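Local coordinates for protein ulvan Lyase-PL25 (PDB 5UAM) that degrades ulvan, the sulfated cell-wall polysaccharide of green seaweeds, as a polysaccharide lyase of family PL25 built on a beta-propeller fold, at residues D174-F179 with D231-S236; L207-R212 with D216-W221; L429-V434 with I439-V444. One frame throughout, in Å; residues are numbered along the deposited sequence.

Interaction 1: D174-F179 with D231-S236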
loop_
_atom_site.group_PDB
_atom_site.type_symbol
_atom_site.label_atom_id
_atom_site.label_comp_id
_atom_site.label_asym_id
_atom_site.label_seq_id
_atom_site.Cartn_x
_atom_site.Cartn_y
_atom_site.Cartn_z
ATOM N N ASP A 174 17.500 3.881 -10.697
ATOM C CA ASP A 174 17.724 3.091 -9.493
ATOM C C ASP A 174 16.389 2.674 -8.893
ATOM O O ASP A 174 15.402 3.423 -8.916
ATOM C CB ASP A 174 18.500 3.895 -8.455
ATOM C CG ASP A 174 19.973 4.134 -8.835
ATOM O OD1 ASP A 174 20.474 3.589 -9.858
ATOM O OD2 ASP A 174 20.638 4.919 -8.103
ATOM N N ILE A 175 16.371 1.467 -8.342
ATOM C CA ILE A 175 15.159 0.847 -7.813
ATOM C C ILE A 175 15.328 0.655 -6.317
ATOM O O ILE A 175 16.343 0.099 -5.860
ATOM C CB ILE A 175 14.873 -0.496 -8.497
ATOM C CG1 ILE A 175 14.481 -0.251 -9.957
ATOM C CG2 ILE A 175 13.794 -1.262 -7.748
ATOM C CD1 ILE A 175 14.575 -1.476 -10.791
ATOM N N TYR A 176 14.338 1.112 -5.556
ATOM C CA TYR A 176 14.288 0.900 -4.117
ATOM C C TYR A 176 13.050 0.095 -3.776
ATOM O O TYR A 176 11.936 0.479 -4.148
ATOM C CB TYR A 176 14.242 2.232 -3.362
ATOM C CG TYR A 176 15.501 3.033 -3.513
ATOM C CD1 TYR A 176 15.733 3.822 -4.635
ATOM C CD2 TYR A 176 16.485 3.003 -2.528
ATOM C CE1 TYR A 176 16.899 4.552 -4.753
ATOM C CE2 TYR A 176 17.648 3.714 -2.647
ATOM C CZ TYR A 176 17.857 4.503 -3.755
ATOM O OH TYR A 176 19.025 5.223 -3.876
ATOM N N LEU A 177 13.241 -1.004 -3.050
ATOM C CA LEU A 177 12.140 -1.819 -2.557
ATOM C C LEU A 177 12.095 -1.650 -1.048
ATOM O O LEU A 177 13.054 -2.003 -0.362
ATOM C CB LEU A 177 12.316 -3.302 -2.900
ATOM C CG LEU A 177 11.115 -4.171 -2.529
ATOM C CD1 LEU A 177 9.949 -3.882 -3.460
ATOM C CD2 LEU A 177 11.511 -5.660 -2.617
ATOM N N PHE A 178 10.998 -1.090 -0.551
ATOM C CA PHE A 178 10.774 -0.876 0.873
ATOM C C PHE A 178 9.837 -1.963 1.393
ATOM O O PHE A 178 8.885 -2.355 0.715
ATOM C CB PHE A 178 10.117 0.490 1.103
ATOM C CG PHE A 178 11.004 1.631 0.784
ATOM C CD1 PHE A 178 11.133 2.044 -0.521
ATOM C CD2 PHE A 178 11.709 2.280 1.775
ATOM C CE1 PHE A 178 11.940 3.089 -0.851
ATOM C CE2 PHE A 178 12.575 3.337 1.440
ATOM C CZ PHE A 178 12.669 3.718 0.118
ATOM N N PHE A 179 10.120 -2.477 2.579
ATOM C CA PHE A 179 9.319 -3.539 3.170
ATOM C C PHE A 179 9.699 -3.702 4.636
ATOM O O PHE A 179 10.732 -3.194 5.103
ATOM C CB PHE A 179 9.492 -4.876 2.427
ATOM C CG PHE A 179 10.915 -5.334 2.311
ATOM C CD1 PHE A 179 11.732 -4.889 1.279
ATOM C CD2 PHE A 179 11.451 -6.233 3.218
ATOM C CE1 PHE A 179 13.048 -5.307 1.167
ATOM C CE2 PHE A 179 12.758 -6.654 3.109
ATOM C CZ PHE A 179 13.563 -6.200 2.073
ATOM N N ASP A 231 15.042 14.031 -6.112
ATOM C CA ASP A 231 15.566 12.711 -5.798
ATOM C C ASP A 231 15.146 12.237 -4.418
ATOM O O ASP A 231 15.789 11.356 -3.850
ATOM C CB ASP A 231 17.083 12.689 -5.958
ATOM C CG ASP A 231 17.507 12.900 -7.399
ATOM O OD1 ASP A 231 16.863 12.322 -8.321
ATOM O OD2 ASP A 231 18.462 13.660 -7.600
ATOM N N ASN A 232 14.034 12.749 -3.895
ATOM C CA ASN A 232 13.575 12.367 -2.572
ATOM C C ASN A 232 12.458 11.331 -2.625
ATOM O O ASN A 232 11.633 11.310 -3.544
ATOM C CB ASN A 232 13.055 13.584 -1.819
ATOM C CG ASN A 232 14.129 14.606 -1.599
ATOM O OD1 ASN A 232 15.234 14.254 -1.205
ATOM N ND2 ASN A 232 13.832 15.867 -1.898
ATOM N N ILE A 233 12.469 10.468 -1.616
ATOM C CA ILE A 233 11.388 9.552 -1.282
ATOM C C ILE A 233 10.823 10.007 0.053
ATOM O O ILE A 233 11.573 10.424 0.939
ATOM C CB ILE A 233 11.932 8.110 -1.212
ATOM C CG1 ILE A 233 12.234 7.614 -2.634
ATOM C CG2 ILE A 233 10.989 7.166 -0.441
ATOM C CD1 ILE A 233 12.988 6.288 -2.676
ATOM N N ILE A 234 9.506 9.963 0.199
ATOM C CA ILE A 234 8.844 10.401 1.421
ATOM C C ILE A 234 8.173 9.199 2.068
ATOM O O ILE A 234 7.757 8.259 1.382
ATOM C CB ILE A 234 7.846 11.554 1.170
ATOM C CG1 ILE A 234 6.748 11.163 0.195
ATOM C CG2 ILE A 234 8.610 12.805 0.715
ATOM C CD1 ILE A 234 5.638 12.203 0.101
ATOM N N VAL A 235 8.132 9.194 3.395
ATOM C CA VAL A 235 7.654 8.039 4.147
ATOM C C VAL A 235 6.761 8.520 5.290
ATOM O O VAL A 235 7.213 9.298 6.140
ATOM C CB VAL A 235 8.813 7.195 4.700
ATOM C CG1 VAL A 235 8.278 5.929 5.374
ATOM C CG2 VAL A 235 9.809 6.856 3.579
ATOM N N SER A 236 5.517 8.021 5.340
ATOM C CA SER A 236 4.649 8.229 6.483
ATOM C C SER A 236 4.492 6.902 7.203
ATOM O O SER A 236 4.549 5.832 6.592
ATOM C CB SER A 236 3.290 8.799 6.095
ATOM O OG SER A 236 2.644 7.946 5.173
#

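Interaction 2: L207-R212 with D216-W221. With EDO (1,2-ethanediol), chain J.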
loop_
_atom_site.group_PDB
_atom_site.type_symbol
_atom_site.label_atom_id
_atom_site.label_comp_id
_atom_site.label_asym_id
_atom_site.label_seq_id
_atom_site.Cartn_x
_atom_site.Cartn_y
_atom_site.Cartn_z
ATOM N N LEU A 207 13.683 2.018 10.131
ATOM C CA LEU A 207 12.911 2.079 11.368
ATOM C C LEU A 207 13.303 0.890 12.228
ATOM O O LEU A 207 13.340 -0.243 11.744
ATOM C CB LEU A 207 11.401 2.049 11.141
ATOM C CG LEU A 207 10.826 3.374 10.628
ATOM C CD1 LEU A 207 9.424 3.156 10.049
ATOM C CD2 LEU A 207 10.783 4.409 11.736
ATOM N N LYS A 208 13.610 1.163 13.489
ATOM C CA LYS A 208 14.137 0.174 14.424
ATOM C C LYS A 208 13.038 -0.483 15.251
ATOM O O LYS A 208 12.254 0.205 15.912
ATOM C CB LYS A 208 15.063 0.900 15.397
ATOM C CG LYS A 208 15.664 0.031 16.493
ATOM C CD LYS A 208 16.685 -0.930 15.908
ATOM C CE LYS A 208 17.514 -1.520 17.012
ATOM N NZ LYS A 208 18.556 -2.444 16.471
ATOM N N HIS A 209 13.045 -1.811 15.294
ATOM C CA HIS A 209 12.313 -2.551 16.312
ATOM C C HIS A 209 13.254 -2.883 17.463
ATOM O O HIS A 209 14.450 -3.116 17.268
ATOM C CB HIS A 209 11.712 -3.850 15.749
ATOM C CG HIS A 209 12.622 -5.036 15.850
ATOM N ND1 HIS A 209 13.637 -5.287 14.946
ATOM C CD2 HIS A 209 12.683 -6.036 16.763
ATOM C CE1 HIS A 209 14.273 -6.388 15.294
ATOM N NE2 HIS A 209 13.713 -6.865 16.391
ATOM N N LYS A 210 12.709 -2.909 18.677
ATOM C CA LYS A 210 13.493 -3.172 19.879
ATOM C C LYS A 210 12.552 -3.250 21.072
ATOM O O LYS A 210 11.404 -2.806 20.995
ATOM C CB LYS A 210 14.550 -2.087 20.146
ATOM C CG LYS A 210 13.973 -0.651 20.233
ATOM C CD LYS A 210 15.065 0.328 20.656
ATOM C CE LYS A 210 14.624 1.778 20.557
ATOM N NZ LYS A 210 13.502 2.083 21.480
ATOM N N ARG A 211 13.045 -3.834 22.162
ATOM C CA ARG A 211 12.257 -3.895 23.384
ATOM C C ARG A 211 12.097 -2.499 23.954
ATOM O O ARG A 211 13.044 -1.708 23.982
ATOM C CB ARG A 211 12.952 -4.740 24.455
ATOM C CG ARG A 211 13.267 -6.183 24.087
ATOM C CD ARG A 211 12.052 -7.102 24.120
ATOM N NE ARG A 211 11.154 -6.861 25.248
ATOM C CZ ARG A 211 10.003 -7.502 25.432
ATOM N NH1 ARG A 211 9.607 -8.443 24.579
ATOM N NH2 ARG A 211 9.243 -7.202 26.476
ATOM N N ARG A 212 10.901 -2.215 24.450
ATOM C CA ARG A 212 10.707 -1.051 25.292
ATOM C C ARG A 212 11.239 -1.300 26.694
ATOM O O ARG A 212 11.224 -2.427 27.207
ATOM C CB ARG A 212 9.228 -0.711 25.365
ATOM C CG ARG A 212 8.733 -0.290 24.027
ATOM C CD ARG A 212 7.352 0.168 24.071
ATOM N NE ARG A 212 7.158 1.333 24.927
ATOM C CZ ARG A 212 6.321 2.322 24.646
ATOM N NH1 ARG A 212 5.624 2.305 23.521
ATOM N NH2 ARG A 212 6.172 3.329 25.501
ATOM N N ASP A 216 6.014 -3.985 28.766
ATOM C CA ASP A 216 6.335 -5.303 28.206
ATOM C C ASP A 216 5.828 -5.398 26.764
ATOM O O ASP A 216 4.857 -6.085 26.435
ATOM C CB ASP A 216 5.743 -6.404 29.077
ATOM C CG ASP A 216 6.405 -6.500 30.433
ATOM O OD1 ASP A 216 7.628 -6.267 30.517
ATOM O OD2 ASP A 216 5.699 -6.813 31.416
ATOM N N ALA A 217 6.524 -4.681 25.887
ATOM C CA ALA A 217 6.153 -4.587 24.485
ATOM C C ALA A 217 7.401 -4.273 23.677
ATOM O O ALA A 217 8.454 -3.927 24.223
ATOM C CB ALA A 217 5.088 -3.508 24.270
ATOM N N VAL A 218 7.262 -4.391 22.361
ATOM C CA VAL A 218 8.339 -4.152 21.409
ATOM C C VAL A 218 7.898 -3.033 20.478
ATOM O O VAL A 218 6.733 -2.980 20.064
ATOM C CB VAL A 218 8.652 -5.444 20.619
ATOM C CG1 VAL A 218 9.630 -5.185 19.476
ATOM C CG2 VAL A 218 9.198 -6.505 21.558
ATOM N N ASP A 219 8.819 -2.119 20.171
ATOM C CA ASP A 219 8.552 -1.106 19.161
ATOM C C ASP A 219 8.386 -1.782 17.803
ATOM O O ASP A 219 9.234 -2.571 17.379
ATOM C CB ASP A 219 9.711 -0.111 19.044
ATOM C CG ASP A 219 9.906 0.766 20.270
ATOM O OD1 ASP A 219 8.973 0.998 21.077
ATOM O OD2 ASP A 219 11.046 1.266 20.397
ATOM N N SER A 220 7.304 -1.444 17.110
ATOM C CA SER A 220 6.962 -2.002 15.811
ATOM C C SER A 220 6.329 -0.890 14.992
ATOM O O SER A 220 5.856 0.107 15.543
ATOM C CB SER A 220 6.009 -3.183 16.021
ATOM O OG SER A 220 5.690 -3.873 14.836
ATOM N N TRP A 221 6.323 -1.061 13.666
ATOM C CA TRP A 221 5.972 0.045 12.779
ATOM C C TRP A 221 5.196 -0.431 11.558
ATOM O O TRP A 221 5.280 -1.588 11.157
ATOM C CB TRP A 221 7.234 0.725 12.248
ATOM C CG TRP A 221 8.141 1.241 13.314
ATOM C CD1 TRP A 221 9.271 0.628 13.832
ATOM C CD2 TRP A 221 8.029 2.499 13.987
ATOM N NE1 TRP A 221 9.846 1.437 14.776
ATOM C CE2 TRP A 221 9.105 2.589 14.895
ATOM C CE3 TRP A 221 7.124 3.564 13.906
ATOM C CZ2 TRP A 221 9.297 3.701 15.710
ATOM C CZ3 TRP A 221 7.309 4.663 14.722
ATOM C CH2 TRP A 221 8.386 4.728 15.614
HETATM C C1 EDO J . 17.695 -5.382 14.482
HETATM O O1 EDO J . 16.948 -4.359 15.162
HETATM C C2 EDO J . 18.479 -6.204 15.497
HETATM O O2 EDO J . 17.565 -6.789 16.433
HETATM O O HOH W 1 12.321 2.047 18.049
#

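Interaction 3: L429-V434 with I439-V444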
loop_
_atom_site.group_PDB
_atom_site.type_symbol
_atom_site.label_atom_id
_atom_site.label_comp_id
_atom_site.label_asym_id
_atom_site.label_seq_id
_atom_site.Cartn_x
_atom_site.Cartn_y
_atom_site.Cartn_z
ATOM N N LEU A 429 -7.484 0.913 -8.934
ATOM C CA LEU A 429 -8.026 -0.441 -9.019
ATOM C C LEU A 429 -8.966 -0.708 -7.855
ATOM O O LEU A 429 -8.752 -0.216 -6.735
ATOM C CB LEU A 429 -6.887 -1.451 -9.018
ATOM C CG LEU A 429 -6.095 -1.445 -10.310
ATOM C CD1 LEU A 429 -4.710 -1.997 -10.135
ATOM C CD2 LEU A 429 -6.834 -2.251 -11.371
ATOM N N VAL A 430 -10.023 -1.486 -8.123
ATOM C CA VAL A 430 -11.066 -1.757 -7.145
ATOM C C VAL A 430 -11.414 -3.233 -7.237
ATOM O O VAL A 430 -11.516 -3.782 -8.339
ATOM C CB VAL A 430 -12.347 -0.943 -7.443
ATOM C CG1 VAL A 430 -13.304 -0.992 -6.246
ATOM C CG2 VAL A 430 -12.023 0.476 -7.816
ATOM N N ALA A 431 -11.619 -3.867 -6.090
ATOM C CA ALA A 431 -12.083 -5.252 -6.007
ATOM C C ALA A 431 -13.429 -5.290 -5.308
ATOM O O ALA A 431 -13.583 -4.758 -4.208
ATOM C CB ALA A 431 -11.064 -6.101 -5.237
ATOM N N GLU A 432 -14.402 -5.932 -5.944
ATOM C CA GLU A 432 -15.771 -6.007 -5.432
ATOM C C GLU A 432 -15.882 -7.274 -4.589
ATOM O O GLU A 432 -16.210 -8.359 -5.078
ATOM C CB GLU A 432 -16.757 -6.026 -6.602
ATOM C CG GLU A 432 -18.222 -6.143 -6.236
ATOM C CD GLU A 432 -19.089 -6.364 -7.446
ATOM O OE1 GLU A 432 -18.547 -6.688 -8.527
ATOM O OE2 GLU A 432 -20.306 -6.206 -7.327
ATOM N N LYS A 433 -15.581 -7.151 -3.299
ATOM C CA LYS A 433 -15.611 -8.296 -2.401
ATOM C C LYS A 433 -17.048 -8.670 -2.079
ATOM O O LYS A 433 -17.795 -7.870 -1.505
ATOM C CB LYS A 433 -14.869 -7.960 -1.116
ATOM C CG LYS A 433 -13.415 -7.617 -1.341
ATOM C CD LYS A 433 -12.665 -7.514 -0.038
ATOM C CE LYS A 433 -13.053 -6.277 0.731
ATOM N NZ LYS A 433 -12.284 -6.153 2.004
ATOM N N VAL A 434 -17.429 -9.895 -2.434
ATOM C CA VAL A 434 -18.747 -10.432 -2.127
ATOM C C VAL A 434 -18.528 -11.684 -1.294
ATOM O O VAL A 434 -18.873 -11.723 -0.111
ATOM C CB VAL A 434 -19.541 -10.713 -3.409
ATOM C CG1 VAL A 434 -20.930 -11.227 -3.090
ATOM C CG2 VAL A 434 -19.639 -9.445 -4.216
ATOM N N ILE A 439 -13.655 -12.745 -7.219
ATOM C CA ILE A 439 -13.881 -11.329 -7.002
ATOM C C ILE A 439 -13.646 -10.564 -8.295
ATOM O O ILE A 439 -12.596 -10.701 -8.942
ATOM C CB ILE A 439 -12.964 -10.816 -5.876
ATOM C CG1 ILE A 439 -13.343 -11.473 -4.561
ATOM C CG2 ILE A 439 -13.056 -9.292 -5.755
ATOM C CD1 ILE A 439 -12.376 -11.232 -3.445
ATOM N N LYS A 440 -14.620 -9.737 -8.661
ATOM C CA LYS A 440 -14.533 -8.921 -9.863
ATOM C C LYS A 440 -13.636 -7.714 -9.634
ATOM O O LYS A 440 -13.699 -7.044 -8.590
ATOM C CB LYS A 440 -15.920 -8.484 -10.322
ATOM C CG LYS A 440 -16.747 -9.649 -10.804
ATOM C CD LYS A 440 -18.131 -9.179 -11.249
ATOM C CE LYS A 440 -18.993 -10.319 -11.758
ATOM N NZ LYS A 440 -19.441 -11.202 -10.652
ATOM N N MET A 441 -12.765 -7.479 -10.608
ATOM C CA MET A 441 -11.715 -6.470 -10.551
ATOM C C MET A 441 -12.028 -5.367 -11.550
ATOM O O MET A 441 -12.348 -5.647 -12.719
ATOM C CB MET A 441 -10.386 -7.111 -10.914
ATOM C CG MET A 441 -9.993 -8.312 -10.080
ATOM S SD MET A 441 -9.899 -7.953 -8.312
ATOM C CE MET A 441 -8.720 -6.591 -8.313
ATOM N N TYR A 442 -11.899 -4.124 -11.109
ATOM C CA TYR A 442 -12.271 -2.965 -11.899
ATOM C C TYR A 442 -11.133 -1.961 -11.948
ATOM O O TYR A 442 -10.479 -1.703 -10.939
ATOM C CB TYR A 442 -13.482 -2.250 -11.319
ATOM C CG TYR A 442 -14.743 -3.092 -11.177
ATOM C CD1 TYR A 442 -14.843 -4.077 -10.208
ATOM C CD2 TYR A 442 -15.835 -2.891 -12.015
ATOM C CE1 TYR A 442 -16.014 -4.833 -10.065
ATOM C CE2 TYR A 442 -17.008 -3.639 -11.874
ATOM C CZ TYR A 442 -17.079 -4.621 -10.908
ATOM O OH TYR A 442 -18.234 -5.366 -10.785
ATOM N N LEU A 443 -10.955 -1.343 -13.106
ATOM C CA LEU A 443 -10.053 -0.204 -13.273
ATOM C C LEU A 443 -10.931 1.020 -13.480
ATOM O O LEU A 443 -11.731 1.060 -14.424
ATOM C CB LEU A 443 -9.146 -0.435 -14.482
ATOM C CG LEU A 443 -8.226 0.705 -14.924
ATOM C CD1 LEU A 443 -7.275 1.067 -13.796
ATOM C CD2 LEU A 443 -7.476 0.335 -16.193
ATOM N N VAL A 444 -10.816 2.014 -12.601
ATOM C CA VAL A 444 -11.714 3.159 -12.625
ATOM C C VAL A 444 -10.948 4.453 -12.835
ATOM O O VAL A 444 -9.778 4.586 -12.458
ATOM C CB VAL A 444 -12.617 3.288 -11.382
ATOM C CG1 VAL A 444 -13.460 2.041 -11.214
ATOM C CG2 VAL A 444 -11.801 3.572 -10.128
HETATM O O HOH W 2 -17.218 -9.526 -7.303
#

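Interaction 1: D174-F179 with D231-S236
Tyr176 and Phe178 on strand 175-179 face Ile233 on strand 232-236 across a gap too wide for backbone pairing. The CA atoms of Tyr176 and Ile233 are 9.6 Å apart, and the two strands run in nearly the same direction. This is the spacing of two sheets laid against each other, not of neighbours in one sheet. It is consistent with adjacent blades of the propeller.

Ile233 reaches out to the two rings. Its CG1 is anti to the carbonyl carbon (chi1 -73°), and the chain is extended beyond it, which pushes CD1 forward as the tip. CD1 comes to the edge of the Phe178 ring, 3.8 Å from Phe178 CZ. The second branch, CG2, meets the same corner, at 3.9 Å from Phe178 CZ. On its other contact CD1 approaches the Tyr176 ring obliquely, 4.2 Å from Tyr176 CD1. One methyl thus touches both rings.

The rings have further support. Tyr176 meets Tyr190 and Phe266 edge-to-face, and Phe178 also touches Phe266 and Ala225.

The contact is small, burying 136 Å², and all three touching residues are buried. Between the two segments it is made by van der Waals contact alone. Its fit therefore depends on shape and on exclusion of water, with no polar bond across it to fix the register.

Interaction 2: L207-R212 with D216-W221
Leu207 and Trp221 both carry CG anti to the carbonyl carbon (chi1 -76° and -57°), and their side chains cross at about a right angle. Leu207 CB lies over the five-membered ring of Trp221, 4.0 Å from its centroid, in a CH-pi contact. Leu207 CD2 covers the same indole. Lys210 has its CG between the backbone N and the carbonyl carbon (chi1 55°), which runs its chain alongside Asp219; a bend at the last torsion brings NZ onto Asp219 OD2.

At the indole edge, Trp221 NE1 donates to Lys208 O at 2.9 Å. The oxygen lies in the ring plane, but NE1 stands above the carbonyl plane. Water 1 also donates to Lys208 O and links it to Asp219 OD2. A leucine in place of Trp221 has no N-H and no flat ring, so Lys208 O would probably be left one donor short and Leu207 without the surface it rests on.

The segments are the turn-side end of the propeller's beta hairpin of strands 204-211 and 217-227, where the first strand is only weakly bonded. Asp219 N donates to Lys210 O at 2.8 Å, and Arg212 N to Ala217 O at 3.0 Å. On its other side strand 217-227 pairs with the zinc-binding strand: Val218 and Ser220 bond through their backbones to Cys242 and His240, two of the zinc ligands.

Lys210 NZ makes a salt bridge to Asp219 OD2 at 2.8 Å and a second to Glu288. Asp219 OD1 is held by Tyr239 and Arg287. The aliphatic part of Arg212 crosses this carboxylate, with Arg212 CG 3.2 Å from Asp219 OD1, while its guanidinium pairs with Asp214. Arg211 lies across Val218, Arg211 NH1 being 3.6 Å from Val218 CG2, and salt-bridges Asp244.

Interaction 3: L429-V434 with I439-V444
Ala431 and Met441 form a non-hydrogen-bonded pair at the middle of an antiparallel hairpin. The strand axes approach to 4.7 Å, with 153° between their directions. The flanking pair Val430 and Tyr442 is joined by both backbone bonds, and Glu432 N donates to Lys440 O at 3.0 Å.

On the Ala431 face a small residue is met by larger ones. The Ala431 methyl fits the notch made by Met441 and Ile439. Its CB is 3.8 Å from Met441 SD, and Ile439 CG2 approaches it as closely. Met441 is bent at its second and third torsions, which curls its thioether over the alanine. Further along, Leu429 CD2 touches Leu443 CD1 at 4.1 Å. Val55, Tyr57 and Thr53 of strand 52-58 cover this face.

The other face carries Val430, Glu432 and Tyr442. Val430 CG2 is a bump that rests between the two methyls of Val444, 3.9 Å from Val444 CG2. Glu432 crosses the Tyr442 ring obliquely, its CG anti to the backbone N (chi1 178°), and brings OE1 to the ring edge. Glu432 CB lies 3.7 Å from Tyr442 CE1. Strand 400-408 packs here through Val405, Leu406 and Lys408.

The hairpin belongs to a four-stranded sheet in which N-terminal strand 30-33 pairs with strand 439-444. Chain start and chain end thus share a blade, the Velcro closure of propellers.

Tyr442 OH donates to Glu432 OE1 at 2.6 Å, from above the carboxylate plane. Water 2 donates to Glu432 O, accepts from Lys440 N and bonds weakly to Glu432 OE1. The short bond ties the hydroxyl end of the ring to the neighbouring strand and is likely to stabilise the negative charge of the carboxylate.

In the fold
Interactions 1 and 2 belong to the same part of the propeller. Strands 217-227 and 232-243 are neighbours in sheet and sequence, and interaction 2 is nested within the chain loop that interaction 1 closes. Their centres are about 22 Å apart and their nearest atoms about 6 Å. Interaction 3 lies across the chain's centre, about 27 Å from interaction 1 and about 36 Å from interaction 2, centre to centre. Each approaches a different functional element. The Phe178 side chain is about 8 Å from that of Tyr164, the probable catalytic proton acceptor. The Val218 side chain is about 7 Å from the zinc ion. Lys433, in one of its two conformers, hydrogen-bonds Asn36, a probable substrate-binding residue.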